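PDB 4TXD: Csc2 from Thermofilum pendens, which probably binds CRISPR RNA as the zinc-containing, RRM-like Cas7-family subunit of a type I-D CRISPR interference complex. Local coordinates for residues Thr172-Leu178 and Ile191-Val197; Thr251-Ala257 and Phe344-Ser350. All blocks are in the same frame, centred on the assembly; numbering follows the deposited sequence.

Interaction 1 of 2, residues Thr172-Leu178 and Ile191-Val197; sequences TIFGAAL and IGIKTRV
I191 pairs with L178 at one end of a two-stranded antiparallel ribbon, 176-178 against 191-193, whose axes run 166° apart in direction and 4.8 Å apart at closest approach. The pair is bonded both ways: L178 N gives to I191 O and I191 N to L178 O. Two residues on, I193 makes the second such pair with A176, its N meeting A176 O at 2.8 Å. The I193 side chain lies on the same face as L178; its CD1 reaches L178 CD1 at 3.9 Å, while CG2 comes near T172 O. I193 O passes 3.1 Å from G175 CA, where a CB would clash, and G175 also has positive phi as the chain leaves helix 169-174, which carries the zinc ligand C171. T195 lays CB against F174 O. R196 then closes the helix end twice: its N meets I173 O at 3.0 Å almost straight, and NH2 meets T172 O at 2.8 Å, from above the carbonyl plane. Water 2 joins T172 O, K194 O and R196 NE. V197 ends the run: with CG1 anti to the backbone N (chi1 179°), CG2 turns to I173 CG2 at 3.6 Å, and CB sits 3.8 Å from F174 CE1.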
loop_
_atom_site.group_PDB
_atom_site.type_symbol
_atom_site.label_atom_id
_atom_site.label_comp_id
_atom_site.label_asym_id
_atom_site.label_seq_id
_atom_site.Cartn_x
_atom_site.Cartn_y
_atom_site.Cartn_z
ATOM N N THR A 172 9.294 -1.396 6.785
ATOM C CA THR A 172 9.387 -0.070 7.328
ATOM C C THR A 172 8.282 0.844 6.862
ATOM O O THR A 172 7.883 1.727 7.550
ATOM C CB THR A 172 10.762 0.559 7.079
ATOM O OG1 THR A 172 10.982 0.701 5.697
ATOM C CG2 THR A 172 11.825 -0.299 7.653
ATOM N N ILE A 173 7.786 0.607 5.673
ATOM C CA ILE A 173 6.754 1.482 5.135
ATOM C C ILE A 173 5.363 1.061 5.615
ATOM O O ILE A 173 4.568 1.897 6.051
ATOM C CB ILE A 173 6.776 1.497 3.582
ATOM C CG1 ILE A 173 8.022 2.243 3.078
ATOM C CG2 ILE A 173 5.528 2.172 3.035
ATOM C CD1 ILE A 173 8.288 2.029 1.594
ATOM N N PHE A 174 5.071 -0.232 5.529
ATOM C CA PHE A 174 3.732 -0.714 5.836
ATOM C C PHE A 174 3.591 -1.242 7.263
ATOM O O PHE A 174 2.487 -1.598 7.697
ATOM C CB PHE A 174 3.319 -1.793 4.829
ATOM C CG PHE A 174 3.200 -1.276 3.432
ATOM C CD1 PHE A 174 2.101 -0.510 3.059
ATOM C CD2 PHE A 174 4.193 -1.534 2.492
ATOM C CE1 PHE A 174 1.986 -0.011 1.754
ATOM C CE2 PHE A 174 4.090 -1.043 1.180
ATOM C CZ PHE A 174 2.989 -0.277 0.813
ATOM N N GLY A 175 4.708 -1.317 7.985
ATOM C CA GLY A 175 4.649 -1.673 9.394
ATOM C C GLY A 175 4.973 -3.104 9.774
ATOM O O GLY A 175 4.935 -4.024 8.952
ATOM N N ALA A 176 5.269 -3.293 11.058
ATOM C CA ALA A 176 5.657 -4.595 11.579
ATOM C C ALA A 176 5.639 -4.577 13.096
ATOM O O ALA A 176 5.828 -3.526 13.718
ATOM C CB ALA A 176 7.056 -4.991 11.072
ATOM N N ALA A 177 5.415 -5.745 13.682
ATOM C CA ALA A 177 5.516 -5.914 15.129
ATOM C C ALA A 177 6.842 -6.610 15.425
ATOM O O ALA A 177 7.015 -7.787 15.105
ATOM C CB ALA A 177 4.338 -6.711 15.667
ATOM N N LEU A 178 7.795 -5.865 15.980
ATOM C CA LEU A 178 9.151 -6.384 16.184
ATOM C C LEU A 178 9.426 -6.744 17.643
ATOM O O LEU A 178 8.912 -6.105 18.564
ATOM C CB LEU A 178 10.190 -5.369 15.695
ATOM C CG LEU A 178 10.026 -4.936 14.234
ATOM C CD1 LEU A 178 11.142 -3.955 13.833
ATOM C CD2 LEU A 178 9.976 -6.156 13.314
ATOM N N ILE A 191 8.475 -3.673 19.879
ATOM C CA ILE A 191 8.635 -2.455 19.111
ATOM C C ILE A 191 7.683 -2.502 17.919
ATOM O O ILE A 191 7.749 -3.423 17.104
ATOM C CB ILE A 191 10.093 -2.277 18.631
ATOM C CG1 ILE A 191 11.060 -2.324 19.820
ATOM C CG2 ILE A 191 10.239 -0.997 17.846
ATOM C CD1 ILE A 191 10.766 -1.290 20.910
ATOM N N GLY A 192 6.799 -1.518 17.827
ATOM C CA GLY A 192 5.814 -1.501 16.757
ATOM C C GLY A 192 6.114 -0.437 15.722
ATOM O O GLY A 192 6.374 0.714 16.054
ATOM N N ILE A 193 6.103 -0.836 14.456
ATOM C CA ILE A 193 6.129 0.119 13.359
ATOM C C ILE A 193 4.728 0.188 12.766
ATOM O O ILE A 193 4.220 -0.820 12.291
ATOM C CB ILE A 193 7.110 -0.288 12.243
ATOM C CG1 ILE A 193 8.501 -0.599 12.809
ATOM C CG2 ILE A 193 7.172 0.800 11.177
ATOM C CD1 ILE A 193 9.484 -1.058 11.753
ATOM N N LYS A 194 4.104 1.356 12.825
ATOM C CA LYS A 194 2.784 1.534 12.226
ATOM C C LYS A 194 2.919 1.963 10.770
ATOM O O LYS A 194 3.866 2.650 10.398
ATOM C CB LYS A 194 1.956 2.568 12.992
ATOM C CG LYS A 194 1.403 2.067 14.323
ATOM C CD LYS A 194 0.522 3.118 14.981
ATOM C CE LYS A 194 -0.952 2.761 14.889
ATOM N NZ LYS A 194 -1.259 1.538 15.682
ATOM N N THR A 195 1.964 1.550 9.941
ATOM C CA THR A 195 2.022 1.921 8.522
ATOM C C THR A 195 1.998 3.444 8.300
ATOM O O THR A 195 1.268 4.188 8.970
ATOM C CB THR A 195 0.857 1.267 7.725
ATOM O OG1 THR A 195 1.013 1.560 6.330
ATOM C CG2 THR A 195 -0.513 1.785 8.209
ATOM N N ARG A 196 2.816 3.905 7.359
ATOM C CA ARG A 196 2.816 5.303 6.950
ATOM C C ARG A 196 1.969 5.456 5.678
ATOM O O ARG A 196 1.888 6.529 5.087
ATOM C CB ARG A 196 4.260 5.801 6.734
ATOM C CG ARG A 196 4.918 6.359 8.023
ATOM C CD ARG A 196 6.407 6.710 7.816
ATOM N NE ARG A 196 7.176 5.502 7.560
ATOM C CZ ARG A 196 8.279 5.428 6.822
ATOM N NH1 ARG A 196 8.792 6.514 6.246
ATOM N NH2 ARG A 196 8.863 4.251 6.671
ATOM N N VAL A 197 1.346 4.354 5.282
ATOM C CA VAL A 197 0.419 4.304 4.141
ATOM C C VAL A 197 -0.937 3.820 4.663
ATOM O O VAL A 197 -1.101 2.640 4.960
ATOM C CB VAL A 197 0.930 3.357 3.024
ATOM C CG1 VAL A 197 -0.063 3.286 1.841
ATOM C CG2 VAL A 197 2.325 3.791 2.550
HETATM O O HOH W 1 11.351 3.465 5.557
HETATM O O HOH W 2 6.202 3.349 9.111
#

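Interaction 2 of 2, residues Thr251-Ala257 and Phe344-Ser350; sequences TEPELVA and FKDLWRS
E254 and S350 meet where the N-terminal turn of helix 252-263 packs on helix 343-365, the short segments crossing at -122° with axes 8.4 Å apart. From CB, the E254 chain leaves with CG anti to the carbonyl carbon (chi1 -70°) and runs extended, so that its end comes near the other helix. CG packs 4.0 Å from L347 CD1 and also nears S350 OG; CD places the carboxylate so that this hydroxyl lies well above its plane. At the tip the oxygens divide: OE2 accepts from S350 OG at 2.7 Å and is bridged by R45, while OE1 accepts from T251 N at 3.1 Å and is bridged by R196. E254 N in turn gives a weak bond to T251 OG1, completing a capping box, and that OG1 donates to S350 OG at 2.7 Å. Beyond this polar cluster, P253 CG lies 3.7 Å from D346 O, and A257 CB touches both L347 methyls, CD1 at 3.7 Å. An alanine in place of E254 would probably leave S350 OG and T251 N without their acceptor, the capping box broken and both arginines without their carboxylate mate. The two salt bridges would be expected to stabilise the ionised carboxylate in this buried setting.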
loop_
_atom_site.group_PDB
_atom_site.type_symbol
_atom_site.label_atom_id
_atom_site.label_comp_id
_atom_site.label_asym_id
_atom_site.label_seq_id
_atom_site.Cartn_x
_atom_site.Cartn_y
_atom_site.Cartn_z
ATOM N N THR A 251 9.931 9.548 2.518
ATOM C CA THR A 251 10.932 10.145 1.632
ATOM C C THR A 251 10.495 10.009 0.177
ATOM O O THR A 251 9.565 9.266 -0.123
ATOM C CB THR A 251 12.287 9.470 1.786
ATOM O OG1 THR A 251 12.162 8.104 1.390
ATOM C CG2 THR A 251 12.769 9.530 3.251
ATOM N N GLU A 252 11.199 10.678 -0.713
ATOM C CA GLU A 252 10.958 10.595 -2.120
ATOM C C GLU A 252 10.929 9.183 -2.664
ATOM O O GLU A 252 9.970 8.819 -3.263
ATOM C CB GLU A 252 11.927 11.487 -2.895
ATOM C CG GLU A 252 11.880 11.328 -4.391
ATOM C CD GLU A 252 12.517 12.487 -5.139
ATOM O OE1 GLU A 252 12.790 13.539 -4.567
ATOM O OE2 GLU A 252 12.711 12.341 -6.330
ATOM N N PRO A 253 11.945 8.376 -2.451
ATOM C CA PRO A 253 11.857 7.034 -3.036
ATOM C C PRO A 253 10.803 6.127 -2.392
ATOM O O PRO A 253 10.305 5.198 -3.039
ATOM C CB PRO A 253 13.260 6.452 -2.818
ATOM C CG PRO A 253 13.860 7.259 -1.742
ATOM C CD PRO A 253 13.259 8.624 -1.826
ATOM N N GLU A 254 10.487 6.372 -1.128
ATOM C CA GLU A 254 9.436 5.604 -0.470
ATOM C C GLU A 254 8.081 5.930 -1.114
ATOM O O GLU A 254 7.293 5.027 -1.436
ATOM C CB GLU A 254 9.437 5.898 1.028
ATOM C CG GLU A 254 10.669 5.324 1.731
ATOM C CD GLU A 254 10.826 5.810 3.168
ATOM O OE1 GLU A 254 10.011 6.632 3.638
ATOM O OE2 GLU A 254 11.784 5.362 3.821
ATOM N N LEU A 255 7.836 7.216 -1.317
ATOM C CA LEU A 255 6.624 7.667 -1.979
ATOM C C LEU A 255 6.490 7.098 -3.387
ATOM O O LEU A 255 5.451 6.545 -3.747
ATOM C CB LEU A 255 6.578 9.188 -2.055
ATOM C CG LEU A 255 5.427 9.640 -2.965
ATOM C CD1 LEU A 255 4.218 10.001 -2.142
ATOM C CD2 LEU A 255 5.836 10.783 -3.849
ATOM N N VAL A 256 7.538 7.250 -4.189
ATOM C CA VAL A 256 7.477 6.793 -5.570
ATOM C C VAL A 256 7.330 5.287 -5.642
ATOM O O VAL A 256 6.534 4.779 -6.439
ATOM C CB VAL A 256 8.713 7.238 -6.374
ATOM C CG1 VAL A 256 8.676 6.618 -7.781
ATOM C CG2 VAL A 256 8.753 8.762 -6.443
ATOM N N ALA A 257 8.071 4.561 -4.804
ATOM C CA ALA A 257 7.949 3.103 -4.783
ATOM C C ALA A 257 6.553 2.661 -4.324
ATOM O O ALA A 257 6.048 1.626 -4.763
ATOM C CB ALA A 257 9.019 2.480 -3.884
ATOM N N PHE A 344 14.998 1.600 -6.701
ATOM C CA PHE A 344 14.917 0.651 -5.588
ATOM C C PHE A 344 16.209 0.613 -4.781
ATOM O O PHE A 344 16.225 0.132 -3.647
ATOM C CB PHE A 344 14.554 -0.755 -6.070
ATOM C CG PHE A 344 13.058 -1.028 -6.041
ATOM C CD1 PHE A 344 12.169 -0.098 -6.564
ATOM C CD2 PHE A 344 12.551 -2.187 -5.475
ATOM C CE1 PHE A 344 10.791 -0.324 -6.530
ATOM C CE2 PHE A 344 11.171 -2.424 -5.433
ATOM C CZ PHE A 344 10.292 -1.489 -5.965
ATOM N N LYS A 345 17.288 1.130 -5.356
ATOM C CA LYS A 345 18.510 1.305 -4.589
ATOM C C LYS A 345 18.292 2.418 -3.570
ATOM O O LYS A 345 18.640 2.285 -2.395
ATOM C CB LYS A 345 19.696 1.629 -5.504
ATOM C CG LYS A 345 21.053 1.605 -4.793
ATOM C CD LYS A 345 22.171 2.039 -5.748
ATOM C CE LYS A 345 23.539 2.038 -5.066
ATOM N NZ LYS A 345 24.643 2.467 -5.986
ATOM N N ASP A 346 17.702 3.515 -4.018
ATOM C CA ASP A 346 17.443 4.623 -3.123
ATOM C C ASP A 346 16.367 4.246 -2.108
ATOM O O ASP A 346 16.383 4.727 -0.976
ATOM C CB ASP A 346 17.053 5.855 -3.913
ATOM C CG ASP A 346 18.154 6.294 -4.850
ATOM O OD1 ASP A 346 19.304 6.412 -4.385
ATOM O OD2 ASP A 346 17.879 6.488 -6.050
ATOM N N LEU A 347 15.462 3.362 -2.512
ATOM C CA LEU A 347 14.440 2.847 -1.608
ATOM C C LEU A 347 15.075 2.064 -0.457
ATOM O O LEU A 347 14.703 2.220 0.708
ATOM C CB LEU A 347 13.453 1.957 -2.364
ATOM C CG LEU A 347 12.326 1.345 -1.526
ATOM C CD1 LEU A 347 11.373 2.430 -0.983
ATOM C CD2 LEU A 347 11.578 0.243 -2.316
ATOM N N TRP A 348 16.015 1.209 -0.781
ATOM C CA TRP A 348 16.722 0.435 0.221
ATOM C C TRP A 348 17.560 1.356 1.132
ATOM O O TRP A 348 17.524 1.233 2.317
ATOM C CB TRP A 348 17.578 -0.634 -0.426
ATOM C CG TRP A 348 17.070 -2.004 -0.460
ATOM C CD1 TRP A 348 16.818 -2.724 -1.553
ATOM C CD2 TRP A 348 16.811 -2.865 0.642
ATOM N NE1 TRP A 348 16.409 -3.955 -1.237
ATOM C CE2 TRP A 348 16.392 -4.080 0.116
ATOM C CE3 TRP A 348 16.890 -2.730 2.025
ATOM C CZ2 TRP A 348 16.062 -5.141 0.904
ATOM C CZ3 TRP A 348 16.555 -3.770 2.787
ATOM C CH2 TRP A 348 16.142 -4.963 2.246
ATOM N N ARG A 349 18.271 2.300 0.549
ATOM C CA ARG A 349 18.982 3.315 1.341
ATOM C C ARG A 349 18.048 4.006 2.337
ATOM O O ARG A 349 18.402 4.215 3.498
ATOM C CB ARG A 349 19.617 4.387 0.446
ATOM C CG ARG A 349 20.904 3.981 -0.280
ATOM C CD ARG A 349 21.342 5.069 -1.279
ATOM N NE ARG A 349 21.398 6.384 -0.653
ATOM C CZ ARG A 349 20.650 7.432 -1.004
ATOM N NH1 ARG A 349 19.788 7.347 -2.005
ATOM N NH2 ARG A 349 20.773 8.577 -0.352
ATOM N N SER A 350 16.858 4.370 1.871
ATOM C CA SER A 350 15.863 5.030 2.717
ATOM C C SER A 350 15.348 4.108 3.828
ATOM O O SER A 350 15.085 4.549 4.954
ATOM C CB SER A 350 14.691 5.515 1.862
ATOM O OG SER A 350 13.881 6.423 2.572
#

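In the fold
The chain completes interaction 1 before interaction 2 opens, and their centres lie 16 Å apart. They nevertheless touch: R196 NH1 meets E254 OE1 at 2.9 Å in a salt bridge, and I173 CD1 packs 4.0 Å from L347 CD1. Helix 343-365 serves both, since its later residue M358 touches L178 and I193 while 344-350 carries interaction 2; helix 94-115 likewise touches I173, F174 and F344. Interaction 1 lies beside zinc ligands C168 and C171 and runs through V197 into strand 197-204 of the seven-stranded antiparallel sheet. Interaction 2 packs helix 252-263, which follows neighbouring strand 240-247, on helix 343-365. The R196-E254 and I173-L347 contacts thus tie the zinc-binding region to this helix pair.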